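Local coordinates for protein cellulase (Bacillus sp. BG-CS10, PDB 5E0C) that probably hydrolyses internal beta-1,4-glucosidic bonds of cellulose, as a family 5 glycoside hydrolase with additional carbohydrate-binding domains, at residues G24-A29 against W37-V42; R59-W64 against N101-S106; L108-M113 against A122-L127; M143-N148 against P189-T194. All coordinates share one frame; numbering follows the deposited sequence.

Contact 1: residues G24-A29 against W37-V42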
loop_
_atom_site.group_PDB
_atom_site.type_symbol
_atom_site.label_atom_id
_atom_site.label_comp_id
_atom_site.label_asym_id
_atom_site.label_seq_id
_atom_site.Cartn_x
_atom_site.Cartn_y
_atom_site.Cartn_z
ATOM N N GLY A 24 8.471 8.260 1.132
ATOM C CA GLY A 24 8.300 7.563 2.393
ATOM C C GLY A 24 9.570 7.196 3.147
ATOM O O GLY A 24 10.652 7.152 2.571
ATOM N N ASN A 25 9.412 6.928 4.443
ATOM C CA ASN A 25 10.499 6.534 5.344
ATOM C C ASN A 25 11.817 7.250 5.072
ATOM O O ASN A 25 12.878 6.633 5.060
ATOM C CB ASN A 25 10.718 5.024 5.279
ATOM C CG ASN A 25 9.684 4.255 6.066
ATOM O OD1 ASN A 25 8.698 4.817 6.550
ATOM N ND2 ASN A 25 9.895 2.958 6.195
ATOM N N THR A 26 11.731 8.553 4.839
ATOM C CA THR A 26 12.904 9.359 4.566
ATOM C C THR A 26 12.987 10.462 5.629
ATOM O O THR A 26 13.320 10.159 6.766
ATOM C CB THR A 26 12.852 9.897 3.137
ATOM O OG1 THR A 26 12.619 8.789 2.255
ATOM C CG2 THR A 26 14.160 10.585 2.754
ATOM N N PHE A 27 12.655 11.711 5.300
ATOM C CA PHE A 27 12.670 12.781 6.311
ATOM C C PHE A 27 11.704 12.502 7.457
ATOM O O PHE A 27 11.807 13.102 8.534
ATOM C CB PHE A 27 12.338 14.135 5.693
ATOM C CG PHE A 27 13.387 14.640 4.755
ATOM C CD1 PHE A 27 14.659 14.944 5.215
ATOM C CD2 PHE A 27 13.106 14.811 3.416
ATOM C CE1 PHE A 27 15.629 15.402 4.350
ATOM C CE2 PHE A 27 14.073 15.270 2.548
ATOM C CZ PHE A 27 15.336 15.569 3.019
ATOM N N ASP A 28 10.772 11.585 7.222
ATOM C CA ASP A 28 9.811 11.186 8.242
ATOM C C ASP A 28 10.331 10.095 9.163
ATOM O O ASP A 28 9.637 9.692 10.086
ATOM C CB ASP A 28 8.520 10.703 7.594
ATOM C CG ASP A 28 8.772 9.760 6.442
ATOM O OD1 ASP A 28 9.529 10.133 5.526
ATOM O OD2 ASP A 28 8.217 8.643 6.466
ATOM N N ALA A 29 11.540 9.606 8.912
ATOM C CA ALA A 29 12.118 8.557 9.756
ATOM C C ALA A 29 12.364 9.050 11.187
ATOM O O ALA A 29 12.856 10.164 11.401
ATOM C CB ALA A 29 13.419 8.033 9.135
ATOM N N TRP A 37 16.108 5.089 8.715
ATOM C CA TRP A 37 15.254 3.935 8.483
ATOM C C TRP A 37 15.638 3.177 7.216
ATOM O O TRP A 37 14.826 2.427 6.655
ATOM C CB TRP A 37 13.783 4.359 8.434
ATOM C CG TRP A 37 13.172 4.446 9.794
ATOM C CD1 TRP A 37 13.812 4.265 10.986
ATOM C CD2 TRP A 37 11.796 4.709 10.114
ATOM N NE1 TRP A 37 12.926 4.408 12.026
ATOM C CE2 TRP A 37 11.682 4.680 11.517
ATOM C CE3 TRP A 37 10.653 4.968 9.351
ATOM C CZ2 TRP A 37 10.472 4.905 12.171
ATOM C CZ3 TRP A 37 9.454 5.189 10.004
ATOM C CH2 TRP A 37 9.372 5.156 11.398
ATOM N N GLY A 38 16.877 3.377 6.766
ATOM C CA GLY A 38 17.442 2.542 5.723
ATOM C C GLY A 38 17.497 3.106 4.317
ATOM O O GLY A 38 18.175 2.550 3.462
ATOM N N ASN A 39 16.782 4.198 4.071
ATOM C CA ASN A 39 16.864 4.886 2.784
ATOM C C ASN A 39 18.073 5.822 2.736
ATOM O O ASN A 39 18.499 6.342 3.769
ATOM C CB ASN A 39 15.574 5.671 2.523
ATOM C CG ASN A 39 14.387 4.767 2.242
ATOM O OD1 ASN A 39 14.472 3.826 1.440
ATOM N ND2 ASN A 39 13.277 5.024 2.937
ATOM N N PRO A 40 18.634 6.045 1.535
ATOM C CA PRO A 40 19.779 6.958 1.400
ATOM C C PRO A 40 19.347 8.421 1.453
ATOM O O PRO A 40 18.150 8.697 1.365
ATOM C CB PRO A 40 20.330 6.619 0.014
ATOM C CG PRO A 40 19.094 6.248 -0.760
ATOM C CD PRO A 40 18.208 5.502 0.231
ATOM N N ARG A 41 20.298 9.344 1.570
ATOM C CA ARG A 41 19.954 10.755 1.501
ATOM C C ARG A 41 19.383 11.030 0.128
ATOM O O ARG A 41 19.731 10.360 -0.842
ATOM C CB ARG A 41 21.165 11.640 1.797
ATOM C CG ARG A 41 21.628 11.490 3.239
ATOM C CD ARG A 41 22.269 12.749 3.805
ATOM N NE ARG A 41 22.255 12.727 5.267
ATOM C CZ ARG A 41 22.885 13.614 6.028
ATOM N NH1 ARG A 41 23.586 14.595 5.461
ATOM N NH2 ARG A 41 22.824 13.525 7.353
ATOM N N VAL A 42 18.468 11.981 0.051
ATOM C CA VAL A 42 17.789 12.245 -1.205
ATOM C C VAL A 42 18.789 12.782 -2.222
ATOM O O VAL A 42 19.638 13.611 -1.906
ATOM C CB VAL A 42 16.615 13.235 -1.020
ATOM C CG1 VAL A 42 15.842 13.401 -2.311
ATOM C CG2 VAL A 42 15.692 12.754 0.085
HETATM O O HOH W 1 15.515 6.326 6.194
HETATM O O HOH W 2 12.522 1.766 5.191
#
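Asn25 and Trp37 each turn CG to the side of the backbone N, with chi1 -78° in the asparagine and -84° in the tryptophan, and this brings the amide to the outer edge of the indole. Asn25 OD1 lies near the ring plane, 3.4 Å from Trp37 CE3, and the two flat groups are steeply inclined to each other. Ala29 approaches differently: its CB lies over one face of the indole, 3.7 Å from Trp37 CG, in a CH-pi contact, the small methyl resting on the ring.

The polar centre is the carbonyl of Asn25. Asn39 ND2 donates to Asn25 O at 2.7 Å, with an N-H...O angle of 156°. The oxygen lies in the plane of the Asn39 amide, but the donor comes from above the carbonyl plane. A water also donates to Asn25 O, at 2.9 Å, and accepts from Trp37 N; a second water bridges Asn25 ND2 and Trp37 O. Asn39 ND2 also bonds Asn312 O, so a primary amide suits this place between two carbonyls.

Val42 CG2 reaches Thr26 CG2 at 3.8 Å and Phe27 CE2 at 3.9 Å. Thr26 shows both its natures: the methyl packs, while OG1 donates to Gly24 O at 2.6 Å. Thr26 to Ala29 form a type I turn, closed by the bond from Ala29 N to Thr26 O, and Asp28 OD1 accepts from Thr26 N.

Both segments belong to the long loop between strand 20-23 and helix 44-52, a beta-alpha loop at the C-terminal rim of the TIM barrel, the end where active sites of this fold lie.

Contact 2: residues R59-W64 against N101-S106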
loop_
_atom_site.group_PDB
_atom_site.type_symbol
_atom_site.label_atom_id
_atom_site.label_comp_id
_atom_site.label_asym_id
_atom_site.label_seq_id
_atom_site.Cartn_x
_atom_site.Cartn_y
_atom_site.Cartn_z
ATOM N N ARG A 59 4.682 14.099 -2.246
ATOM C CA ARG A 59 4.448 14.392 -0.841
ATOM C C ARG A 59 5.732 14.144 -0.088
ATOM O O ARG A 59 6.322 13.065 -0.192
ATOM C CB ARG A 59 3.314 13.535 -0.272
ATOM C CG ARG A 59 2.893 13.873 1.170
ATOM C CD ARG A 59 1.523 13.257 1.457
ATOM N NE ARG A 59 1.066 13.357 2.848
ATOM C CZ ARG A 59 1.195 12.389 3.755
ATOM N NH1 ARG A 59 1.791 11.247 3.442
ATOM N NH2 ARG A 59 0.733 12.557 4.978
ATOM N N ILE A 60 6.185 15.155 0.644
ATOM C CA ILE A 60 7.409 15.031 1.404
ATOM C C ILE A 60 7.093 15.032 2.885
ATOM O O ILE A 60 7.067 16.087 3.505
ATOM C CB ILE A 60 8.390 16.173 1.095
ATOM C CG1 ILE A 60 8.607 16.309 -0.403
ATOM C CG2 ILE A 60 9.732 15.934 1.773
ATOM C CD1 ILE A 60 9.579 17.420 -0.752
ATOM N N PRO A 61 6.839 13.847 3.455
ATOM C CA PRO A 61 6.576 13.779 4.894
ATOM C C PRO A 61 7.832 14.072 5.694
ATOM O O PRO A 61 8.912 13.588 5.355
ATOM C CB PRO A 61 6.112 12.335 5.104
ATOM C CG PRO A 61 6.775 11.576 4.005
ATOM C CD PRO A 61 6.864 12.515 2.825
ATOM N N VAL A 62 7.698 14.880 6.736
ATOM C CA VAL A 62 8.826 15.166 7.615
ATOM C C VAL A 62 8.431 14.991 9.065
ATOM O O VAL A 62 7.373 15.463 9.491
ATOM C CB VAL A 62 9.371 16.590 7.414
ATOM C CG1 VAL A 62 10.601 16.804 8.279
ATOM C CG2 VAL A 62 9.718 16.832 5.951
ATOM N N THR A 63 9.267 14.273 9.809
ATOM C CA THR A 63 9.161 14.187 11.257
ATOM C C THR A 63 10.203 15.115 11.854
ATOM O O THR A 63 11.388 14.980 11.559
ATOM C CB THR A 63 9.382 12.756 11.766
ATOM O OG1 THR A 63 8.364 11.902 11.230
ATOM C CG2 THR A 63 9.324 12.716 13.288
ATOM N N TRP A 64 9.772 16.057 12.691
ATOM C CA TRP A 64 10.647 17.153 13.108
ATOM C C TRP A 64 11.163 17.036 14.544
ATOM O O TRP A 64 12.106 17.725 14.910
ATOM C CB TRP A 64 9.920 18.502 12.970
ATOM C CG TRP A 64 9.383 18.819 11.602
ATOM C CD1 TRP A 64 8.137 18.530 11.128
ATOM C CD2 TRP A 64 10.059 19.512 10.545
ATOM N NE1 TRP A 64 8.000 18.990 9.841
ATOM C CE2 TRP A 64 9.164 19.601 9.463
ATOM C CE3 TRP A 64 11.337 20.064 10.409
ATOM C CZ2 TRP A 64 9.511 20.203 8.253
ATOM C CZ3 TRP A 64 11.677 20.669 9.204
ATOM C CH2 TRP A 64 10.769 20.733 8.147
ATOM N N ASN A 101 4.512 18.378 5.292
ATOM C CA ASN A 101 3.702 18.208 6.501
ATOM C C ASN A 101 4.498 18.182 7.803
ATOM O O ASN A 101 5.709 18.390 7.804
ATOM C CB ASN A 101 2.860 16.920 6.403
ATOM C CG ASN A 101 3.684 15.625 6.581
ATOM O OD1 ASN A 101 4.835 15.635 7.033
ATOM N ND2 ASN A 101 3.072 14.497 6.226
ATOM N N LEU A 102 3.805 17.935 8.913
ATOM C CA LEU A 102 4.449 17.333 10.073
ATOM C C LEU A 102 3.982 15.895 10.051
ATOM O O LEU A 102 2.788 15.646 9.820
ATOM C CB LEU A 102 4.071 18.012 11.396
ATOM C CG LEU A 102 3.888 19.528 11.435
ATOM C CD1 LEU A 102 3.532 19.965 12.858
ATOM C CD2 LEU A 102 5.122 20.271 10.911
ATOM N N HIS A 103 4.884 14.942 10.262
ATOM C CA HIS A 103 4.473 13.555 10.061
ATOM C C HIS A 103 4.358 12.749 11.356
ATOM O O HIS A 103 3.326 12.809 12.028
ATOM C CB HIS A 103 5.410 12.847 9.079
ATOM C CG HIS A 103 4.788 11.646 8.435
ATOM N ND1 HIS A 103 3.913 11.739 7.372
ATOM C CD2 HIS A 103 4.902 10.324 8.713
ATOM C CE1 HIS A 103 3.519 10.530 7.022
ATOM N NE2 HIS A 103 4.109 9.653 7.815
ATOM N N HIS A 104 5.392 11.990 11.710
ATOM C CA HIS A 104 5.293 11.106 12.871
ATOM C C HIS A 104 5.295 11.870 14.193
ATOM O O HIS A 104 5.115 11.274 15.251
ATOM C CB HIS A 104 6.419 10.070 12.868
ATOM C CG HIS A 104 6.248 9.007 11.835
ATOM N ND1 HIS A 104 5.059 8.329 11.661
ATOM C CD2 HIS A 104 7.101 8.511 10.908
ATOM C CE1 HIS A 104 5.190 7.461 10.677
ATOM N NE2 HIS A 104 6.421 7.553 10.199
ATOM N N ASP A 105 5.485 13.187 14.118
ATOM C CA ASP A 105 5.238 14.060 15.257
ATOM C C ASP A 105 3.840 13.812 15.813
ATOM O O ASP A 105 3.592 13.999 16.998
ATOM C CB ASP A 105 5.396 15.534 14.871
ATOM C CG ASP A 105 6.768 15.842 14.299
ATOM O OD1 ASP A 105 7.733 15.964 15.093
ATOM O OD2 ASP A 105 6.878 15.976 13.055
ATOM N N SER A 106 2.933 13.371 14.957
ATOM C CA SER A 106 1.564 13.098 15.376
ATOM C C SER A 106 1.451 12.172 16.590
ATOM O O SER A 106 0.735 12.491 17.531
ATOM C CB SER A 106 0.777 12.492 14.222
ATOM O OG SER A 106 1.417 11.323 13.755
#
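Hydrogen bonds dominate where Asn101 and Asp105 meet the chain from Val62 to Trp64. Asn101 accepts with both its side chain and its backbone: its OD1 receives Val62 N at 3.0 Å, and its backbone O takes Trp64 NE1 at 3.1 Å, on a lone pair in the carbonyl plane and nearly straight at 167°. Its ND2 also donates to His103 ND1 at 3.1 Å, so the amide is held at both tips. Asp105 OD2 receives Trp64 N at 2.9 Å through its syn lone pair, while OD1 adds a weak second bond. Thr63 OG1 accepts from His104 N at 3.0 Å and also bonds Asp28 O, a double role well suited to a hydroxyl.

Packing fills the rest. Pro61 CB sits over one face of the His103 ring, 3.2 Å from ND1, and Leu102 CD2 touches Trp64 CD1 at 3.5 Å.

Arg59 forms salt bridges with Glu145 and Glu271 and hydrogen bonds with Asn148 and Asn22; Asn101 ND2 lies over one face of its guanidinium without bonding to it.

The segments continue from neighbouring barrel strands 57-60 and 97-101; helix 78-93 packs on Ile60 and Val62, and helix 117-134 on Trp64 and Leu102.

Contact 3: residues L108-M113 against A122-L127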
loop_
_atom_site.group_PDB
_atom_site.type_symbol
_atom_site.label_atom_id
_atom_site.label_comp_id
_atom_site.label_asym_id
_atom_site.label_seq_id
_atom_site.Cartn_x
_atom_site.Cartn_y
_atom_site.Cartn_z
ATOM N N LEU A 108 4.244 10.836 18.196
ATOM C CA LEU A 108 5.405 11.085 19.048
ATOM C C LEU A 108 5.120 12.093 20.176
ATOM O O LEU A 108 5.574 11.900 21.299
ATOM C CB LEU A 108 6.592 11.576 18.209
ATOM C CG LEU A 108 7.391 10.483 17.491
ATOM C CD1 LEU A 108 8.454 11.082 16.596
ATOM C CD2 LEU A 108 8.013 9.518 18.498
ATOM N N TRP A 109 4.379 13.163 19.887
ATOM C CA TRP A 109 4.072 14.159 20.924
ATOM C C TRP A 109 2.752 14.930 20.752
ATOM O O TRP A 109 2.102 15.260 21.746
ATOM C CB TRP A 109 5.214 15.170 21.038
ATOM C CG TRP A 109 5.580 15.860 19.779
ATOM C CD1 TRP A 109 6.472 15.434 18.844
ATOM C CD2 TRP A 109 5.087 17.124 19.318
ATOM N NE1 TRP A 109 6.568 16.353 17.829
ATOM C CE2 TRP A 109 5.723 17.397 18.093
ATOM C CE3 TRP A 109 4.169 18.051 19.824
ATOM C CZ2 TRP A 109 5.472 18.555 17.361
ATOM C CZ3 TRP A 109 3.916 19.205 19.093
ATOM C CH2 TRP A 109 4.565 19.444 17.874
ATOM N N ILE A 110 2.362 15.229 19.513
ATOM C CA ILE A 110 1.091 15.920 19.261
ATOM C C ILE A 110 -0.078 15.149 19.897
ATOM O O ILE A 110 -1.006 15.740 20.460
ATOM C CB ILE A 110 0.860 16.111 17.748
ATOM C CG1 ILE A 110 1.965 16.994 17.164
ATOM C CG2 ILE A 110 -0.516 16.701 17.475
ATOM C CD1 ILE A 110 1.830 17.259 15.692
ATOM N N TYR A 111 0.009 13.825 19.800
ATOM C CA TYR A 111 -0.858 12.846 20.465
ATOM C C TYR A 111 -1.354 13.217 21.864
ATOM O O TYR A 111 -2.502 12.950 22.219
ATOM C CB TYR A 111 -0.080 11.531 20.560
ATOM C CG TYR A 111 -0.839 10.308 21.026
ATOM C CD1 TYR A 111 -1.775 9.694 20.200
ATOM C CD2 TYR A 111 -0.569 9.723 22.258
ATOM C CE1 TYR A 111 -2.456 8.557 20.603
ATOM C CE2 TYR A 111 -1.245 8.572 22.669
ATOM C CZ TYR A 111 -2.188 7.994 21.834
ATOM O OH TYR A 111 -2.867 6.855 22.215
ATOM N N ASN A 112 -0.474 13.799 22.668
ATOM C CA ASN A 112 -0.738 13.923 24.093
ATOM C C ASN A 112 -1.268 15.301 24.447
ATOM O O ASN A 112 -0.928 15.875 25.476
ATOM C CB ASN A 112 0.530 13.612 24.887
ATOM C CG ASN A 112 0.233 13.197 26.318
ATOM O OD1 ASN A 112 0.383 13.986 27.254
ATOM N ND2 ASN A 112 -0.219 11.958 26.491
ATOM N N MET A 113 -2.133 15.815 23.591
ATOM C CA MET A 113 -2.604 17.176 23.714
ATOM C C MET A 113 -3.542 17.370 24.900
ATOM O O MET A 113 -3.622 18.463 25.458
ATOM C CB MET A 113 -3.306 17.586 22.427
ATOM C CG MET A 113 -3.435 19.073 22.245
ATOM S SD MET A 113 -3.973 19.438 20.575
ATOM C CE MET A 113 -4.053 21.225 20.638
ATOM N N ALA A 122 2.443 24.907 21.756
ATOM C CA ALA A 122 3.607 25.769 21.585
ATOM C C ALA A 122 4.596 25.225 20.537
ATOM O O ALA A 122 5.119 25.995 19.716
ATOM C CB ALA A 122 4.302 25.989 22.920
ATOM N N LYS A 123 4.839 23.909 20.554
ATOM C CA LYS A 123 5.731 23.274 19.567
ATOM C C LYS A 123 5.143 23.304 18.159
ATOM O O LYS A 123 5.846 23.561 17.186
ATOM C CB LYS A 123 6.022 21.811 19.919
ATOM C CG LYS A 123 6.816 21.535 21.175
ATOM C CD LYS A 123 7.114 20.035 21.267
ATOM C CE LYS A 123 7.690 19.653 22.623
ATOM N NZ LYS A 123 7.734 18.173 22.829
ATOM N N TYR A 124 3.857 22.981 18.071
ATOM C CA TYR A 124 3.101 22.982 16.821
ATOM C C TYR A 124 3.155 24.361 16.184
ATOM O O TYR A 124 3.474 24.525 14.995
ATOM C CB TYR A 124 1.660 22.563 17.110
ATOM C CG TYR A 124 0.772 22.341 15.907
ATOM C CD1 TYR A 124 0.870 21.176 15.146
ATOM C CD2 TYR A 124 -0.205 23.270 15.561
ATOM C CE1 TYR A 124 0.040 20.961 14.059
ATOM C CE2 TYR A 124 -1.034 23.065 14.475
ATOM C CZ TYR A 124 -0.912 21.911 13.727
ATOM O OH TYR A 124 -1.739 21.714 12.643
ATOM N N THR A 125 2.869 25.361 17.009
ATOM C CA THR A 125 2.915 26.751 16.584
ATOM C C THR A 125 4.298 27.149 16.108
ATOM O O THR A 125 4.427 27.716 15.025
ATOM C CB THR A 125 2.473 27.693 17.711
ATOM O OG1 THR A 125 1.094 27.435 18.019
ATOM C CG2 THR A 125 2.661 29.155 17.296
ATOM N N ALA A 126 5.327 26.847 16.903
ATOM C CA ALA A 126 6.695 27.190 16.514
ATOM C C ALA A 126 7.102 26.522 15.183
ATOM O O ALA A 126 7.759 27.140 14.332
ATOM C CB ALA A 126 7.664 26.810 17.614
ATOM N N LEU A 127 6.696 25.270 15.006
ATOM C CA LEU A 127 6.990 24.551 13.768
ATOM C C LEU A 127 6.328 25.218 12.573
ATOM O O LEU A 127 6.987 25.500 11.576
ATOM C CB LEU A 127 6.544 23.093 13.866
ATOM C CG LEU A 127 7.551 22.132 14.507
ATOM C CD1 LEU A 127 6.944 20.749 14.675
ATOM C CD2 LEU A 127 8.826 22.072 13.668
#
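Leu127 N donates to Lys123 O at 2.9 Å, an ordinary helical bond that places these two residues one turn apart on the same side of helix 117-134, and both of them meet Trp109. The tryptophan carries most of the contact on its side. With chi1 55°, its CG stands between the backbone N and carbonyl carbon, and the benzo part of the indole points into the helix surface.

Lys123 lies along one face of this ring. Its CB is 3.5 Å from Trp109 CH2, and its CD stands 3.9 Å from the centroid of the six-membered ring, only 14° off the normal. Beyond CG the chain is extended, carrying NZ to 4.8 Å from the centroid of the five-membered ring, in an off-centre cation-pi contact. Lysine suits the place because its methylenes cover the ring, while its amine also has Glu119 as a weak, long ion partner.

The ring edge is met by Leu127 CD1, 3.8 Å from Trp109 CZ2, and by the helix backbone at Tyr124 N, 3.6 Å from Trp109 CH2. The face away from Lys123 rests on CG1 of the adjacent Ile110, whose CD1 reaches Tyr124 CD1 at 4.1 Å. The contact thus packs the end of helix 105-110, which follows barrel strand 97-101, on helix 117-134.

No hydrogen bond crosses between the segments. The indole nitrogen is satisfied by Asp105 OD1, which helps fix the ring's rotation. The chemistry therefore implies a joint held by dispersion and shape, to which the lysine probably adds electrostatic attraction through the indole's pi cloud.

Contact 4: residues M143-N148 against P189-T194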
loop_
_atom_site.group_PDB
_atom_site.type_symbol
_atom_site.label_atom_id
_atom_site.label_comp_id
_atom_site.label_asym_id
_atom_site.label_seq_id
_atom_site.Cartn_x
_atom_site.Cartn_y
_atom_site.Cartn_z
ATOM N N MET A 143 2.283 23.153 -1.222
ATOM C CA MET A 143 1.164 23.217 -0.299
ATOM C C MET A 143 1.547 22.653 1.079
ATOM O O MET A 143 2.468 21.835 1.189
ATOM C CB MET A 143 -0.013 22.445 -0.871
ATOM C CG MET A 143 0.218 20.947 -0.938
ATOM S SD MET A 143 -0.888 20.155 -2.115
ATOM C CE MET A 143 -0.012 20.427 -3.666
ATOM N N PHE A 144 0.837 23.088 2.120
ATOM C CA PHE A 144 1.112 22.648 3.492
ATOM C C PHE A 144 0.017 21.763 4.039
ATOM O O PHE A 144 -1.174 22.071 3.898
ATOM C CB PHE A 144 1.264 23.829 4.441
ATOM C CG PHE A 144 2.425 24.704 4.146
ATOM C CD1 PHE A 144 3.545 24.207 3.494
ATOM C CD2 PHE A 144 2.406 26.040 4.528
ATOM C CE1 PHE A 144 4.632 25.036 3.226
ATOM C CE2 PHE A 144 3.472 26.865 4.257
ATOM C CZ PHE A 144 4.589 26.367 3.604
ATOM N N GLU A 145 0.431 20.682 4.691
ATOM C CA GLU A 145 -0.478 19.727 5.299
ATOM C C GLU A 145 -0.266 19.775 6.814
ATOM O O GLU A 145 0.856 19.623 7.289
ATOM C CB GLU A 145 -0.236 18.329 4.733
ATOM C CG GLU A 145 -1.019 17.248 5.414
ATOM C CD GLU A 145 -0.588 15.868 4.966
ATOM O OE1 GLU A 145 0.540 15.761 4.424
ATOM O OE2 GLU A 145 -1.372 14.899 5.152
ATOM N N SER A 146 -1.338 20.006 7.565
ATOM C CA SER A 146 -1.212 20.374 8.976
ATOM C C SER A 146 -0.501 19.328 9.829
ATOM O O SER A 146 0.463 19.646 10.536
ATOM C CB SER A 146 -2.588 20.655 9.572
ATOM O OG SER A 146 -3.409 19.503 9.501
ATOM N N VAL A 147 -0.972 18.087 9.755
ATOM C CA VAL A 147 -0.421 16.996 10.553
ATOM C C VAL A 147 -0.794 15.663 9.903
ATOM O O VAL A 147 -1.910 15.501 9.412
ATOM C CB VAL A 147 -0.938 17.047 12.024
ATOM C CG1 VAL A 147 -2.455 17.213 12.059
ATOM C CG2 VAL A 147 -0.517 15.799 12.809
ATOM N N ASN A 148 0.133 14.706 9.891
ATOM C CA ASN A 148 -0.174 13.396 9.329
ATOM C C ASN A 148 -0.969 12.505 10.277
ATOM O O ASN A 148 -0.619 12.361 11.434
ATOM C CB ASN A 148 1.100 12.671 8.925
ATOM C CG ASN A 148 0.820 11.275 8.419
ATOM O OD1 ASN A 148 0.286 11.107 7.328
ATOM N ND2 ASN A 148 1.153 10.272 9.210
ATOM N N PRO A 189 -2.313 26.820 -1.061
ATOM C CA PRO A 189 -3.270 25.770 -0.717
ATOM C C PRO A 189 -2.865 25.049 0.566
ATOM O O PRO A 189 -1.671 24.840 0.803
ATOM C CB PRO A 189 -3.220 24.841 -1.932
ATOM C CG PRO A 189 -2.794 25.734 -3.047
ATOM C CD PRO A 189 -1.810 26.680 -2.440
ATOM N N LEU A 190 -3.862 24.715 1.384
ATOM C CA LEU A 190 -3.662 24.077 2.677
ATOM C C LEU A 190 -4.400 22.762 2.686
ATOM O O LEU A 190 -5.529 22.690 2.224
ATOM C CB LEU A 190 -4.162 24.963 3.822
ATOM C CG LEU A 190 -3.529 26.345 3.964
ATOM C CD1 LEU A 190 -4.175 27.137 5.108
ATOM C CD2 LEU A 190 -2.019 26.233 4.150
ATOM N N VAL A 191 -3.764 21.725 3.212
ATOM C CA VAL A 191 -4.337 20.389 3.179
ATOM C C VAL A 191 -4.702 19.961 4.592
ATOM O O VAL A 191 -3.860 19.981 5.491
ATOM C CB VAL A 191 -3.347 19.368 2.553
ATOM C CG1 VAL A 191 -3.994 17.998 2.420
ATOM C CG2 VAL A 191 -2.866 19.863 1.202
ATOM N N LEU A 192 -5.953 19.573 4.791
ATOM C CA LEU A 192 -6.442 19.259 6.120
ATOM C C LEU A 192 -6.978 17.845 6.193
ATOM O O LEU A 192 -7.766 17.418 5.343
ATOM C CB LEU A 192 -7.526 20.252 6.540
ATOM C CG LEU A 192 -7.147 21.727 6.452
ATOM C CD1 LEU A 192 -8.356 22.576 6.755
ATOM C CD2 LEU A 192 -6.016 22.052 7.403
ATOM N N PRO A 193 -6.550 17.112 7.221
ATOM C CA PRO A 193 -6.934 15.708 7.399
ATOM C C PRO A 193 -8.196 15.500 8.223
ATOM O O PRO A 193 -8.529 16.318 9.079
ATOM C CB PRO A 193 -5.733 15.125 8.142
ATOM C CG PRO A 193 -5.276 16.301 9.025
ATOM C CD PRO A 193 -5.486 17.530 8.158
ATOM N N THR A 194 -8.881 14.396 7.966
ATOM C CA THR A 194 -9.808 13.859 8.932
ATOM C C THR A 194 -8.985 13.271 10.075
ATOM O O THR A 194 -7.760 13.173 9.984
ATOM C CB THR A 194 -10.708 12.761 8.340
ATOM O OG1 THR A 194 -9.892 11.771 7.700
ATOM C CG2 THR A 194 -11.690 13.342 7.326
#
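Met143 leans on the neighbouring strand with the first part of its side chain. Its CB lies 3.4 Å from Pro189 O and 4.1 Å from Pro189 CB; CG then passes Val191 CG2, and SD touches the same methyl at 3.9 Å. A bend at the last torsion, chi3 83°, carries the terminal methyl away from the strand. The flexible thioether suits a place where the chain must curl past a branched valine.

The backbones pair in parallel, their axes 21° apart. Val191 N donates to Phe144 O at 2.7 Å, Ser146 N to Val191 O at 3.3 Å, and a weak bond joins Phe144 N to Pro189 O. Pro193, which has no N-H, cannot continue the ladder; its CD packs against Ser146 OG at 3.2 Å, while that hydroxyl bonds Asn171.

Side chains alternate across the sheet. Glu145 and Val191 share one face, with their CB atoms 3.9 Å apart, and the extended glutamate continues to Arg59. On the other face Leu190 CD2 meets Phe144 CB at 4.1 Å.

These are adjacent strands of the eight-stranded barrel, flanked by strand 97-101 beyond Met143-Glu145 and strand 219-225 beyond Leu190-Pro193. Helix 9-17 packs on Met143 and Pro189, Trp128 of helix 117-134 meets the Phe144 ring, and helix 161-181, which supplies Asn171, links the two strands.

Overall arrangement
The four contacts follow one another along the chain, all within the family 5 catalytic region. Contact 1 lies in the loop after strand 20-23, contact 2 joins the C-terminal ends of strands 57-60 and 97-101, and contact 4 pairs strands 142-145 and 190-193, so these three step around one barrel. Contact 2 sits between the others: its centre is about 12 Å from those of contacts 1 and 3 and about 11 Å from that of contact 4, and it touches all three. Contact 3 shares helix 105-110 with it and lies outside the strands. Contacts 1 and 4, about 21 Å apart between centres, do not touch. Together they tie barrel strands to C-terminal loops and outer helices.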